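Local coordinates for protein 2'-5' RNA Ligase (PDB 1IUH) that belongs to the LigT-like phosphoesterase family of the 2H clan and folds as a curled antiparallel sheet with helices packed against it, at residues V154-V160 against V173-L179; V24-W30 against P139-V143; L43-R48 against I120-D124; L9-V13 against G149-P153. All coordinates share one frame; numbering follows the deposited sequence.

Interaction 1: V154-V160 against V173-L179; sequences VEGFALV and VLEKFSL
The two phenylalanine rings of this hairpin are placed by contrasting torsions: F157 holds CG between its backbone N and carbonyl carbon (chi1 61°), whereas F177 keeps CG beside the backbone N (chi1 -52°). Both rings lie on the same face of the sheet, with their planes 30° apart and their centroids separated by 5.2 Å. They are slid past each other and barely overlap; F177 CD1 sits over the rim of one F157 face, 3.8 Å from F157 CE1. The edge of the F157 ring meets L179, whose CD2 lies 4.1 Å from F157 CE2, while the neighbouring CE1 of F177 reaches L159 CB.

Antiparallel backbone pairing underlies this row. F157 and F177 form a hydrogen-bonded pair, in which F177 N donates to F157 O over 2.8 Å and F157 N returns a longer bond to F177 O. At the next hydrogen-bonded pair, two residues on, L159 N reaches E175 O at 2.9 Å. L159 O is gripped twice, by L174 N at 2.9 Å and by E175 N at 3.2 Å. This is the signature of a classic beta bulge, and it shifts the register so that V160 pairs with V173. At the far end L179 N closes on E155 O at 2.8 Å. A158 and V173 pack together on the opposite face.

Strand 2-8 borders strand 150-164 on its other side, through backbone bonds of A158 with A6 and V160 with F4. Helix 53-66 covers the phenylalanine face, where H61 makes an edge-to-face contact with F177 and Y56 rests on L159.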
loop_
_atom_site.group_PDB
_atom_site.type_symbol
_atom_site.label_atom_id
_atom_site.label_comp_id
_atom_site.label_asym_id
_atom_site.label_seq_id
_atom_site.Cartn_x
_atom_site.Cartn_y
_atom_site.Cartn_z
ATOM N N VAL A 154 -5.625 12.414 3.634
ATOM C CA VAL A 154 -5.614 11.491 2.455
ATOM C C VAL A 154 -6.677 11.999 1.495
ATOM O O VAL A 154 -7.854 11.982 1.837
ATOM C CB VAL A 154 -5.949 10.020 2.845
ATOM C CG1 VAL A 154 -5.964 9.155 1.630
ATOM C CG2 VAL A 154 -4.925 9.487 3.869
ATOM N N GLU A 155 -6.250 12.452 0.312
ATOM C CA GLU A 155 -7.118 13.036 -0.717
ATOM C C GLU A 155 -7.409 12.187 -1.922
ATOM O O GLU A 155 -8.179 12.598 -2.795
ATOM C CB GLU A 155 -6.509 14.299 -1.241
ATOM C CG GLU A 155 -5.693 14.936 -0.237
ATOM C CD GLU A 155 -6.313 16.192 0.257
ATOM O OE1 GLU A 155 -7.572 16.205 0.363
ATOM O OE2 GLU A 155 -5.530 17.151 0.542
ATOM N N GLY A 156 -6.790 11.016 -2.016
ATOM C CA GLY A 156 -7.071 10.178 -3.173
ATOM C C GLY A 156 -6.166 8.984 -3.227
ATOM O O GLY A 156 -5.365 8.783 -2.329
ATOM N N PHE A 157 -6.305 8.172 -4.262
ATOM C CA PHE A 157 -5.472 6.975 -4.388
ATOM C C PHE A 157 -5.288 6.643 -5.862
ATOM O O PHE A 157 -5.804 7.347 -6.729
ATOM C CB PHE A 157 -6.126 5.827 -3.650
ATOM C CG PHE A 157 -7.461 5.476 -4.191
ATOM C CD1 PHE A 157 -7.632 4.344 -5.027
ATOM C CD2 PHE A 157 -8.573 6.296 -3.927
ATOM C CE1 PHE A 157 -8.917 4.055 -5.596
ATOM C CE2 PHE A 157 -9.839 6.008 -4.496
ATOM C CZ PHE A 157 -10.010 4.891 -5.333
ATOM N N ALA A 158 -4.575 5.570 -6.169
ATOM C CA ALA A 158 -4.325 5.248 -7.561
ATOM C C ALA A 158 -4.331 3.787 -7.905
ATOM O O ALA A 158 -4.226 2.933 -7.010
ATOM C CB ALA A 158 -2.974 5.852 -7.965
ATOM N N LEU A 159 -4.448 3.527 -9.210
ATOM C CA LEU A 159 -4.415 2.209 -9.790
ATOM C C LEU A 159 -3.041 2.276 -10.391
ATOM O O LEU A 159 -2.759 3.162 -11.186
ATOM C CB LEU A 159 -5.425 2.033 -10.906
ATOM C CG LEU A 159 -5.319 0.657 -11.614
ATOM C CD1 LEU A 159 -5.506 -0.478 -10.583
ATOM C CD2 LEU A 159 -6.343 0.543 -12.742
ATOM N N VAL A 160 -2.201 1.324 -10.003
ATOM C CA VAL A 160 -0.801 1.250 -10.382
ATOM C C VAL A 160 -0.389 -0.108 -10.947
ATOM O O VAL A 160 -0.826 -1.163 -10.474
ATOM C CB VAL A 160 0.125 1.455 -9.087
ATOM C CG1 VAL A 160 1.616 1.649 -9.487
ATOM C CG2 VAL A 160 -0.422 2.565 -8.220
ATOM N N VAL A 173 1.805 4.552 -12.661
ATOM C CA VAL A 173 0.471 4.944 -12.216
ATOM C C VAL A 173 -0.477 5.014 -13.415
ATOM O O VAL A 173 -0.318 5.911 -14.225
ATOM C CB VAL A 173 0.504 6.364 -11.557
ATOM C CG1 VAL A 173 -0.976 6.865 -11.273
ATOM C CG2 VAL A 173 1.378 6.346 -10.334
ATOM N N LEU A 174 -1.448 4.107 -13.550
ATOM C CA LEU A 174 -2.347 4.162 -14.677
ATOM C C LEU A 174 -3.303 5.233 -14.432
ATOM O O LEU A 174 -3.742 5.845 -15.340
ATOM C CB LEU A 174 -3.110 2.882 -14.860
ATOM C CG LEU A 174 -2.131 1.717 -14.958
ATOM C CD1 LEU A 174 -2.881 0.454 -15.367
ATOM C CD2 LEU A 174 -1.031 2.064 -15.982
ATOM N N GLU A 175 -3.675 5.446 -13.185
ATOM C CA GLU A 175 -4.578 6.527 -12.882
ATOM C C GLU A 175 -4.666 6.916 -11.436
ATOM O O GLU A 175 -4.492 6.081 -10.586
ATOM C CB GLU A 175 -5.991 6.275 -13.405
ATOM C CG GLU A 175 -6.236 7.394 -14.437
ATOM C CD GLU A 175 -7.628 7.872 -14.464
ATOM O OE1 GLU A 175 -8.481 7.112 -14.964
ATOM O OE2 GLU A 175 -7.881 8.989 -13.992
ATOM N N LYS A 176 -4.894 8.209 -11.201
ATOM C CA LYS A 176 -5.065 8.780 -9.888
ATOM C C LYS A 176 -6.557 9.121 -9.759
ATOM O O LYS A 176 -7.214 9.420 -10.745
ATOM C CB LYS A 176 -4.222 10.038 -9.758
ATOM C CG LYS A 176 -2.759 9.774 -9.700
ATOM C CD LYS A 176 -1.995 11.077 -9.686
ATOM C CE LYS A 176 -0.691 10.962 -8.803
ATOM N NZ LYS A 176 0.602 11.478 -9.439
ATOM N N PHE A 177 -7.102 9.035 -8.552
ATOM C CA PHE A 177 -8.529 9.306 -8.313
ATOM C C PHE A 177 -8.644 10.262 -7.119
ATOM O O PHE A 177 -7.941 10.128 -6.113
ATOM C CB PHE A 177 -9.290 7.986 -8.011
ATOM C CG PHE A 177 -9.069 6.872 -9.034
ATOM C CD1 PHE A 177 -8.111 5.875 -8.813
ATOM C CD2 PHE A 177 -9.871 6.780 -10.167
ATOM C CE1 PHE A 177 -7.964 4.815 -9.675
ATOM C CE2 PHE A 177 -9.745 5.718 -11.050
ATOM C CZ PHE A 177 -8.794 4.730 -10.808
ATOM N N SER A 178 -9.517 11.246 -7.215
ATOM C CA SER A 178 -9.625 12.175 -6.111
ATOM C C SER A 178 -10.821 11.923 -5.206
ATOM O O SER A 178 -11.922 11.782 -5.674
ATOM C CB SER A 178 -9.638 13.611 -6.667
ATOM O OG SER A 178 -8.434 13.830 -7.392
ATOM N N LEU A 179 -10.601 11.835 -3.904
ATOM C CA LEU A 179 -11.723 11.615 -3.050
ATOM C C LEU A 179 -12.583 12.890 -3.174
ATOM O O LEU A 179 -12.124 13.989 -2.975
ATOM C CB LEU A 179 -11.258 11.328 -1.617
ATOM C CG LEU A 179 -10.458 10.008 -1.485
ATOM C CD1 LEU A 179 -9.884 9.832 -0.083
ATOM C CD2 LEU A 179 -11.380 8.797 -1.867
#

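Interaction 2: V24-W30 against P139-V143; sequences VRPFRGW and PAPRV
A single direct hydrogen bond ties W30 to P141: indole NE1 donates to the proline O over 3.0 Å, nearly straight at 170°. The acceptor lies in the plane of the indole, yet the donor stands above the carbonyl plane of P141, 37° out of it. This bond helps to fix the rotation of the indole, whose five-membered part then offers a face to the next contact.

CH-pi interactions form the second group. The methyl carbon of A140 sits over one face of W30, with CB 3.5 Å from the centroid of the five-membered ring. P141 does the same for F27, its CG standing 3.7 Å from the ring centroid, while P26 CB covers the other face of the phenyl ring, leaving it sandwiched between two prolines. Two consecutive type I turns, V24 to F27 and F27 to W30, shape this loop between helix 11-21 and strand 30-32. Its partner leaves strand 130-136, the antiparallel neighbour of strand 30-32, so the contact lies just beyond the end of that pairing, where G29 and A138 share a backbone bond.

Other apolar contacts close the list. V143 CG2 reaches both F27 CE1, at 3.9 Å, and V24 CG2, at 4.1 Å. Polar bonds also hold the 139-143 loop: R142 NH2 binds the carbonyl oxygens of G84 and P81, and V143 N bonds Y79 OH.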
loop_
_atom_site.group_PDB
_atom_site.type_symbol
_atom_site.label_atom_id
_atom_site.label_comp_id
_atom_site.label_asym_id
_atom_site.label_seq_id
_atom_site.Cartn_x
_atom_site.Cartn_y
_atom_site.Cartn_z
ATOM N N VAL A 24 18.207 1.740 9.492
ATOM C CA VAL A 24 18.471 0.466 8.913
ATOM C C VAL A 24 19.618 0.403 7.906
ATOM O O VAL A 24 19.952 -0.675 7.378
ATOM C CB VAL A 24 17.081 0.001 8.350
ATOM C CG1 VAL A 24 17.132 -0.145 6.897
ATOM C CG2 VAL A 24 16.557 -1.220 9.127
ATOM N N ARG A 25 20.234 1.551 7.654
ATOM C CA ARG A 25 21.357 1.632 6.726
ATOM C C ARG A 25 22.631 0.844 7.181
ATOM O O ARG A 25 23.439 0.404 6.361
ATOM C CB ARG A 25 21.711 3.104 6.509
ATOM C CG ARG A 25 23.078 3.344 5.886
ATOM C CD ARG A 25 23.369 4.832 5.852
ATOM N NE ARG A 25 22.363 5.498 5.023
ATOM C CZ ARG A 25 22.637 6.494 4.186
ATOM N NH1 ARG A 25 23.895 6.937 4.107
ATOM N NH2 ARG A 25 21.685 6.978 3.370
ATOM N N PRO A 26 22.853 0.735 8.497
ATOM C CA PRO A 26 24.016 0.004 8.996
ATOM C C PRO A 26 23.847 -1.497 8.650
ATOM O O PRO A 26 24.826 -2.287 8.671
ATOM C CB PRO A 26 23.934 0.216 10.502
ATOM C CG PRO A 26 23.129 1.480 10.661
ATOM C CD PRO A 26 22.112 1.391 9.592
ATOM N N PHE A 27 22.610 -1.908 8.321
ATOM C CA PHE A 27 22.391 -3.313 8.030
ATOM C C PHE A 27 22.149 -3.679 6.601
ATOM O O PHE A 27 21.030 -3.613 6.122
ATOM C CB PHE A 27 21.264 -3.792 8.868
ATOM C CG PHE A 27 21.418 -3.440 10.281
ATOM C CD1 PHE A 27 20.622 -2.461 10.856
ATOM C CD2 PHE A 27 22.428 -4.035 11.039
ATOM C CE1 PHE A 27 20.827 -2.061 12.169
ATOM C CE2 PHE A 27 22.640 -3.642 12.339
ATOM C CZ PHE A 27 21.836 -2.648 12.897
ATOM N N ARG A 28 23.201 -4.135 5.936
ATOM C CA ARG A 28 23.119 -4.479 4.510
ATOM C C ARG A 28 22.088 -5.583 4.190
ATOM O O ARG A 28 21.690 -5.785 3.063
ATOM C CB ARG A 28 24.552 -4.802 3.939
ATOM C CG ARG A 28 25.285 -6.036 4.515
ATOM C CD ARG A 28 26.355 -6.532 3.559
ATOM N NE ARG A 28 27.716 -6.139 3.966
ATOM C CZ ARG A 28 28.341 -5.051 3.530
ATOM N NH1 ARG A 28 27.754 -4.227 2.659
ATOM N NH2 ARG A 28 29.547 -4.774 3.972
ATOM N N GLY A 29 21.633 -6.289 5.188
ATOM C CA GLY A 29 20.623 -7.272 4.879
ATOM C C GLY A 29 19.269 -6.620 4.603
ATOM O O GLY A 29 18.352 -7.311 4.134
ATOM N N TRP A 30 19.121 -5.318 4.895
ATOM C CA TRP A 30 17.854 -4.611 4.678
ATOM C C TRP A 30 17.796 -3.845 3.390
ATOM O O TRP A 30 18.685 -3.045 3.075
ATOM C CB TRP A 30 17.556 -3.658 5.806
ATOM C CG TRP A 30 17.043 -4.353 6.996
ATOM C CD1 TRP A 30 17.642 -4.422 8.222
ATOM C CD2 TRP A 30 15.773 -5.030 7.130
ATOM N NE1 TRP A 30 16.820 -5.078 9.109
ATOM C CE2 TRP A 30 15.672 -5.465 8.467
ATOM C CE3 TRP A 30 14.716 -5.297 6.250
ATOM C CZ2 TRP A 30 14.563 -6.150 8.950
ATOM C CZ3 TRP A 30 13.597 -5.974 6.730
ATOM C CH2 TRP A 30 13.525 -6.394 8.058
ATOM N N PRO A 139 20.639 -11.778 5.954
ATOM C CA PRO A 139 20.506 -11.566 7.405
ATOM C C PRO A 139 20.618 -10.095 7.897
ATOM O O PRO A 139 21.565 -9.368 7.588
ATOM C CB PRO A 139 21.601 -12.480 7.981
ATOM C CG PRO A 139 21.815 -13.545 6.878
ATOM C CD PRO A 139 21.708 -12.744 5.617
ATOM N N ALA A 140 19.652 -9.667 8.685
ATOM C CA ALA A 140 19.671 -8.337 9.230
ATOM C C ALA A 140 18.856 -8.372 10.503
ATOM O O ALA A 140 17.960 -9.177 10.636
ATOM C CB ALA A 140 19.089 -7.333 8.230
ATOM N N PRO A 141 19.180 -7.510 11.476
ATOM C CA PRO A 141 18.407 -7.531 12.721
ATOM C C PRO A 141 17.196 -6.572 12.812
ATOM O O PRO A 141 17.103 -5.598 12.073
ATOM C CB PRO A 141 19.451 -7.148 13.759
ATOM C CG PRO A 141 20.235 -6.125 13.039
ATOM C CD PRO A 141 20.458 -6.793 11.675
ATOM N N ARG A 142 16.281 -6.887 13.723
ATOM C CA ARG A 142 15.180 -6.001 14.020
ATOM C C ARG A 142 15.884 -4.777 14.610
ATOM O O ARG A 142 16.982 -4.873 15.152
ATOM C CB ARG A 142 14.294 -6.550 15.149
ATOM C CG ARG A 142 13.857 -7.967 14.974
ATOM C CD ARG A 142 12.346 -8.136 14.830
ATOM N NE ARG A 142 12.085 -9.499 14.345
ATOM C CZ ARG A 142 10.870 -10.008 14.142
ATOM N NH1 ARG A 142 9.792 -9.258 14.389
ATOM N NH2 ARG A 142 10.731 -11.245 13.684
ATOM N N VAL A 143 15.219 -3.646 14.535
ATOM C CA VAL A 143 15.707 -2.379 15.093
ATOM C C VAL A 143 14.556 -1.965 16.015
ATOM O O VAL A 143 13.405 -2.300 15.733
ATOM C CB VAL A 143 15.825 -1.324 13.986
ATOM C CG1 VAL A 143 15.788 0.081 14.607
ATOM C CG2 VAL A 143 17.075 -1.581 13.158
HETATM O O HOH W 1 22.180 -6.893 7.491
#

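Interaction 3: L43-R48 against I120-D124; sequences LFLGER and IPGWD
G46 and I120 make the nearest backbone approach, CA to CA 6.0 Å, where the end of strand 39-47 passes a type II turn running from I120 to W123. At this point the strand carries a classic beta bulge, L45 and G46 both facing L3, and G46 adopts a positive phi.

I120 supplies the central side chain. With CG1 beside the backbone N (chi1 -65°), its CG2 branch is directed into the strand, 3.5 Å from F44 O and equally 3.5 Å from L45 O. P121 works on F44: its CB touches F44 CE2 at 3.9 Å, and its O lies in the ring plane, at the edge near CD2. One face of the same ring is covered by G46 N, so the phenyl group is bounded by its own strand as well as by the turn. Toward the start of the strand segment, L43 CD1 meets W123 CZ3 obliquely at 4.2 Å, and helix 96-113 adds L105 and V109 against L43. The guanidinium of R48 skirts I120, but its NH1 makes a salt bridge with E52.

Water provides the polar link, donating to F44 O over 2.9 Å and to P121 O over 2.8 Å. No direct hydrogen bond spans the two segments. The turn therefore rests on the strand mainly through apolar side chains, with I120 CG2 set against two backbone carbonyl oxygens, and the carbonyls of F44 and P121, both acceptors, are reconciled by a solvent molecule that can serve each of them.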
loop_
_atom_site.group_PDB
_atom_site.type_symbol
_atom_site.label_atom_id
_atom_site.label_comp_id
_atom_site.label_asym_id
_atom_site.label_seq_id
_atom_site.Cartn_x
_atom_site.Cartn_y
_atom_site.Cartn_z
ATOM N N LEU A 43 -5.485 -2.700 -1.933
ATOM C CA LEU A 43 -5.898 -3.982 -2.482
ATOM C C LEU A 43 -4.960 -4.402 -3.602
ATOM O O LEU A 43 -4.856 -3.679 -4.571
ATOM C CB LEU A 43 -7.305 -3.875 -3.043
ATOM C CG LEU A 43 -7.797 -5.160 -3.720
ATOM C CD1 LEU A 43 -7.853 -6.213 -2.662
ATOM C CD2 LEU A 43 -9.237 -4.960 -4.378
ATOM N N PHE A 44 -4.256 -5.530 -3.443
ATOM C CA PHE A 44 -3.348 -6.062 -4.474
ATOM C C PHE A 44 -4.177 -6.980 -5.416
ATOM O O PHE A 44 -4.995 -7.775 -4.959
ATOM C CB PHE A 44 -2.219 -6.802 -3.770
ATOM C CG PHE A 44 -1.320 -7.534 -4.665
ATOM C CD1 PHE A 44 -0.455 -6.856 -5.504
ATOM C CD2 PHE A 44 -1.315 -8.933 -4.667
ATOM C CE1 PHE A 44 0.414 -7.552 -6.344
ATOM C CE2 PHE A 44 -0.441 -9.645 -5.503
ATOM C CZ PHE A 44 0.428 -8.943 -6.348
ATOM N N LEU A 45 -4.014 -6.833 -6.726
ATOM C CA LEU A 45 -4.785 -7.631 -7.673
ATOM C C LEU A 45 -4.029 -8.790 -8.364
ATOM O O LEU A 45 -4.637 -9.691 -8.917
ATOM C CB LEU A 45 -5.433 -6.711 -8.737
ATOM C CG LEU A 45 -6.446 -5.633 -8.296
ATOM C CD1 LEU A 45 -6.952 -4.956 -9.585
ATOM C CD2 LEU A 45 -7.636 -6.167 -7.480
ATOM N N GLY A 46 -2.703 -8.792 -8.283
ATOM C CA GLY A 46 -1.934 -9.849 -8.911
ATOM C C GLY A 46 -1.880 -9.609 -10.403
ATOM O O GLY A 46 -1.947 -8.467 -10.832
ATOM N N GLU A 47 -1.772 -10.682 -11.187
ATOM C CA GLU A 47 -1.731 -10.627 -12.660
ATOM C C GLU A 47 -3.136 -10.580 -13.197
ATOM O O GLU A 47 -3.938 -11.491 -12.974
ATOM C CB GLU A 47 -1.079 -11.867 -13.226
ATOM C CG GLU A 47 0.332 -11.657 -13.632
ATOM C CD GLU A 47 0.502 -10.504 -14.617
ATOM O OE1 GLU A 47 -0.312 -10.379 -15.593
ATOM O OE2 GLU A 47 1.487 -9.745 -14.393
ATOM N N ARG A 48 -3.437 -9.502 -13.896
ATOM C CA ARG A 48 -4.770 -9.302 -14.463
ATOM C C ARG A 48 -4.707 -9.076 -15.964
ATOM O O ARG A 48 -3.738 -8.479 -16.459
ATOM C CB ARG A 48 -5.418 -8.131 -13.761
ATOM C CG ARG A 48 -5.660 -8.460 -12.287
ATOM C CD ARG A 48 -6.964 -9.214 -12.202
ATOM N NE ARG A 48 -6.783 -10.591 -11.828
ATOM C CZ ARG A 48 -7.600 -11.598 -12.151
ATOM N NH1 ARG A 48 -8.683 -11.416 -12.884
ATOM N NH2 ARG A 48 -7.309 -12.808 -11.687
ATOM N N ILE A 120 -6.938 -14.545 -6.472
ATOM C CA ILE A 120 -6.049 -13.400 -6.452
ATOM C C ILE A 120 -5.091 -13.659 -5.256
ATOM O O ILE A 120 -5.525 -14.060 -4.174
ATOM C CB ILE A 120 -6.846 -12.080 -6.255
ATOM C CG1 ILE A 120 -7.758 -11.820 -7.468
ATOM C CG2 ILE A 120 -5.903 -10.961 -5.960
ATOM C CD1 ILE A 120 -8.632 -10.575 -7.327
ATOM N N PRO A 121 -3.785 -13.432 -5.455
ATOM C CA PRO A 121 -2.832 -13.674 -4.381
ATOM C C PRO A 121 -3.109 -12.853 -3.186
ATOM O O PRO A 121 -3.351 -11.643 -3.296
ATOM C CB PRO A 121 -1.474 -13.354 -5.011
ATOM C CG PRO A 121 -1.713 -13.801 -6.451
ATOM C CD PRO A 121 -3.097 -13.220 -6.740
ATOM N N GLY A 122 -3.117 -13.544 -2.046
ATOM C CA GLY A 122 -3.337 -12.904 -0.778
ATOM C C GLY A 122 -4.682 -12.276 -0.596
ATOM O O GLY A 122 -4.818 -11.378 0.205
ATOM N N TRP A 123 -5.679 -12.760 -1.309
ATOM C CA TRP A 123 -7.020 -12.208 -1.241
ATOM C C TRP A 123 -7.737 -12.386 0.089
ATOM O O TRP A 123 -8.609 -11.628 0.445
ATOM C CB TRP A 123 -7.858 -12.857 -2.362
ATOM C CG TRP A 123 -9.353 -12.475 -2.347
ATOM C CD1 TRP A 123 -10.367 -13.154 -1.743
ATOM C CD2 TRP A 123 -9.952 -11.306 -2.937
ATOM N NE1 TRP A 123 -11.557 -12.482 -1.911
ATOM C CE2 TRP A 123 -11.323 -11.348 -2.645
ATOM C CE3 TRP A 123 -9.455 -10.240 -3.690
ATOM C CZ2 TRP A 123 -12.196 -10.381 -3.081
ATOM C CZ3 TRP A 123 -10.320 -9.278 -4.124
ATOM C CH2 TRP A 123 -11.674 -9.357 -3.824
ATOM N N ASP A 124 -7.328 -13.421 0.797
ATOM C CA ASP A 124 -7.900 -13.884 2.035
ATOM C C ASP A 124 -7.304 -13.195 3.259
ATOM O O ASP A 124 -7.864 -13.275 4.344
ATOM C CB ASP A 124 -7.668 -15.415 2.039
ATOM C CG ASP A 124 -7.476 -15.987 0.550
ATOM O OD1 ASP A 124 -8.495 -16.402 -0.080
ATOM O OD2 ASP A 124 -6.324 -15.975 -0.008
HETATM O O HOH W 2 -4.968 -9.439 -2.627
#

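Interaction 4: L9-V13 against G149-P153; sequences LPEEV and GLEWP
E12 and the strand opposite it share a bridging water, which donates to E12 OE1 over 2.7 Å and to E151 O over 2.5 Å. A bend at chi2 folds the glutamate back, bringing its carboxylate near W152 CB as well. This is the polar bridge between the segments; what follows is hydrophobic and centres on one indole.

W152 is met by three residues in turn. V13 comes over a face: its CG2 stands 3.9 Å from the centroid of the five-membered ring, 23° off the ring normal, in a CH-pi contact. P10 crosses the indole at about a right angle, with CG 3.5 Å from W152 CD1. L9 approaches the far end of the ring system, where its CD2 lies 3.4 Å from W152 CZ2. The tryptophan chi1 of 91° departs from a staggered position, and with it the ring is presented to all three. L150 then extends the surface, its CD2 4.1 Å from V13 CG2 and close to E12 O.

P10 occupies the N-cap of helix 11-21, so W152 packs on the very start of the helix. Strand 70-80 secures the other segment through backbone bonds of L150 with L74 and W152 with A72, and its L74 also touches V13. A helix beginning directly after strand 2-8 and laid across the antiparallel sheet in this way is consistent with the alpha/beta build of LigT-like phosphoesterases.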
loop_
_atom_site.group_PDB
_atom_site.type_symbol
_atom_site.label_atom_id
_atom_site.label_comp_id
_atom_site.label_asym_id
_atom_site.label_seq_id
_atom_site.Cartn_x
_atom_site.Cartn_y
_atom_site.Cartn_z
ATOM N N LEU A 9 1.964 9.081 -0.797
ATOM C CA LEU A 9 2.089 9.938 0.342
ATOM C C LEU A 9 2.666 11.304 0.105
ATOM O O LEU A 9 3.425 11.521 -0.852
ATOM C CB LEU A 9 2.910 9.156 1.381
ATOM C CG LEU A 9 2.382 7.714 1.426
ATOM C CD1 LEU A 9 3.463 6.755 1.918
ATOM C CD2 LEU A 9 1.162 7.612 2.291
ATOM N N PRO A 10 2.310 12.265 0.981
ATOM C CA PRO A 10 2.834 13.618 0.806
ATOM C C PRO A 10 4.239 13.788 1.407
ATOM O O PRO A 10 4.731 12.977 2.203
ATOM C CB PRO A 10 1.777 14.476 1.482
ATOM C CG PRO A 10 1.400 13.636 2.721
ATOM C CD PRO A 10 1.400 12.190 2.152
ATOM N N GLU A 11 4.877 14.857 0.997
ATOM C CA GLU A 11 6.198 15.182 1.462
ATOM C C GLU A 11 6.519 14.948 2.979
ATOM O O GLU A 11 7.466 14.224 3.337
ATOM C CB GLU A 11 6.466 16.630 1.003
ATOM C CG GLU A 11 7.711 17.278 1.543
ATOM C CD GLU A 11 8.445 18.058 0.459
ATOM O OE1 GLU A 11 7.768 18.773 -0.333
ATOM O OE2 GLU A 11 9.704 17.956 0.391
ATOM N N GLU A 12 5.757 15.524 3.892
ATOM C CA GLU A 12 6.124 15.342 5.292
ATOM C C GLU A 12 6.058 13.915 5.771
ATOM O O GLU A 12 6.748 13.553 6.738
ATOM C CB GLU A 12 5.251 16.197 6.184
ATOM C CG GLU A 12 4.383 17.090 5.374
ATOM C CD GLU A 12 3.118 16.428 4.833
ATOM O OE1 GLU A 12 2.241 16.015 5.616
ATOM O OE2 GLU A 12 3.013 16.368 3.602
ATOM N N VAL A 13 5.199 13.120 5.119
ATOM C CA VAL A 13 5.049 11.729 5.456
ATOM C C VAL A 13 6.230 10.924 4.895
ATOM O O VAL A 13 6.848 10.095 5.607
ATOM C CB VAL A 13 3.704 11.231 4.944
ATOM C CG1 VAL A 13 3.508 9.718 5.262
ATOM C CG2 VAL A 13 2.599 12.096 5.568
ATOM N N GLY A 149 3.392 9.405 15.334
ATOM C CA GLY A 149 2.394 10.392 15.724
ATOM C C GLY A 149 2.380 11.508 14.704
ATOM O O GLY A 149 2.755 12.642 14.992
ATOM N N LEU A 150 1.985 11.202 13.482
ATOM C CA LEU A 150 1.954 12.218 12.444
ATOM C C LEU A 150 0.636 12.079 11.659
ATOM O O LEU A 150 0.397 11.043 11.063
ATOM C CB LEU A 150 3.154 12.055 11.513
ATOM C CG LEU A 150 3.017 12.752 10.147
ATOM C CD1 LEU A 150 2.776 14.253 10.361
ATOM C CD2 LEU A 150 4.236 12.508 9.264
ATOM N N GLU A 151 -0.186 13.133 11.642
ATOM C CA GLU A 151 -1.476 13.110 10.949
ATOM C C GLU A 151 -1.318 13.755 9.588
ATOM O O GLU A 151 -0.544 14.660 9.409
ATOM C CB GLU A 151 -2.569 13.859 11.761
ATOM C CG GLU A 151 -4.010 13.541 11.326
ATOM C CD GLU A 151 -5.142 14.399 12.009
ATOM O OE1 GLU A 151 -5.400 14.297 13.228
ATOM O OE2 GLU A 151 -5.794 15.191 11.300
ATOM N N TRP A 152 -2.020 13.258 8.603
ATOM C CA TRP A 152 -1.949 13.892 7.310
ATOM C C TRP A 152 -3.289 13.666 6.618
ATOM O O TRP A 152 -4.044 12.762 6.988
ATOM C CB TRP A 152 -0.779 13.331 6.506
ATOM C CG TRP A 152 -1.088 12.170 5.652
ATOM C CD1 TRP A 152 -1.371 12.202 4.315
ATOM C CD2 TRP A 152 -0.937 10.786 5.992
ATOM N NE1 TRP A 152 -1.371 10.944 3.807
ATOM C CE2 TRP A 152 -1.111 10.048 4.797
ATOM C CE3 TRP A 152 -0.664 10.099 7.189
ATOM C CZ2 TRP A 152 -1.015 8.653 4.749
ATOM C CZ3 TRP A 152 -0.567 8.721 7.158
ATOM C CH2 TRP A 152 -0.739 8.001 5.947
ATOM N N PRO A 153 -3.610 14.490 5.622
ATOM C CA PRO A 153 -4.857 14.433 4.826
ATOM C C PRO A 153 -4.801 13.455 3.671
ATOM O O PRO A 153 -4.010 13.667 2.772
ATOM C CB PRO A 153 -4.990 15.887 4.270
ATOM C CG PRO A 153 -4.176 16.727 5.257
ATOM C CD PRO A 153 -2.958 15.804 5.460
HETATM O O HOH W 3 0.515 16.160 7.683
#

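In the fold
Interaction 1 is the hydrogen-bonded pairing of two sheet strands, whereas the other three attach loops, or the start of a helix, largely by side chains. Interactions 1 and 4 share strand 150-164: its later part pairs within the sheet, and its beginning receives helix 11-21. Interactions 1 and 3 also reach one sheet, with nearest atoms about 5 Å apart. Interaction 2 lies furthest out, about 22 Å from the chain's centre and on the opposite side of it from interaction 1; there a tryptophan N-H bond and proline contacts replace strand pairing. None is wholly buried, and in interactions 3 and 4 bridging water carries the polar link.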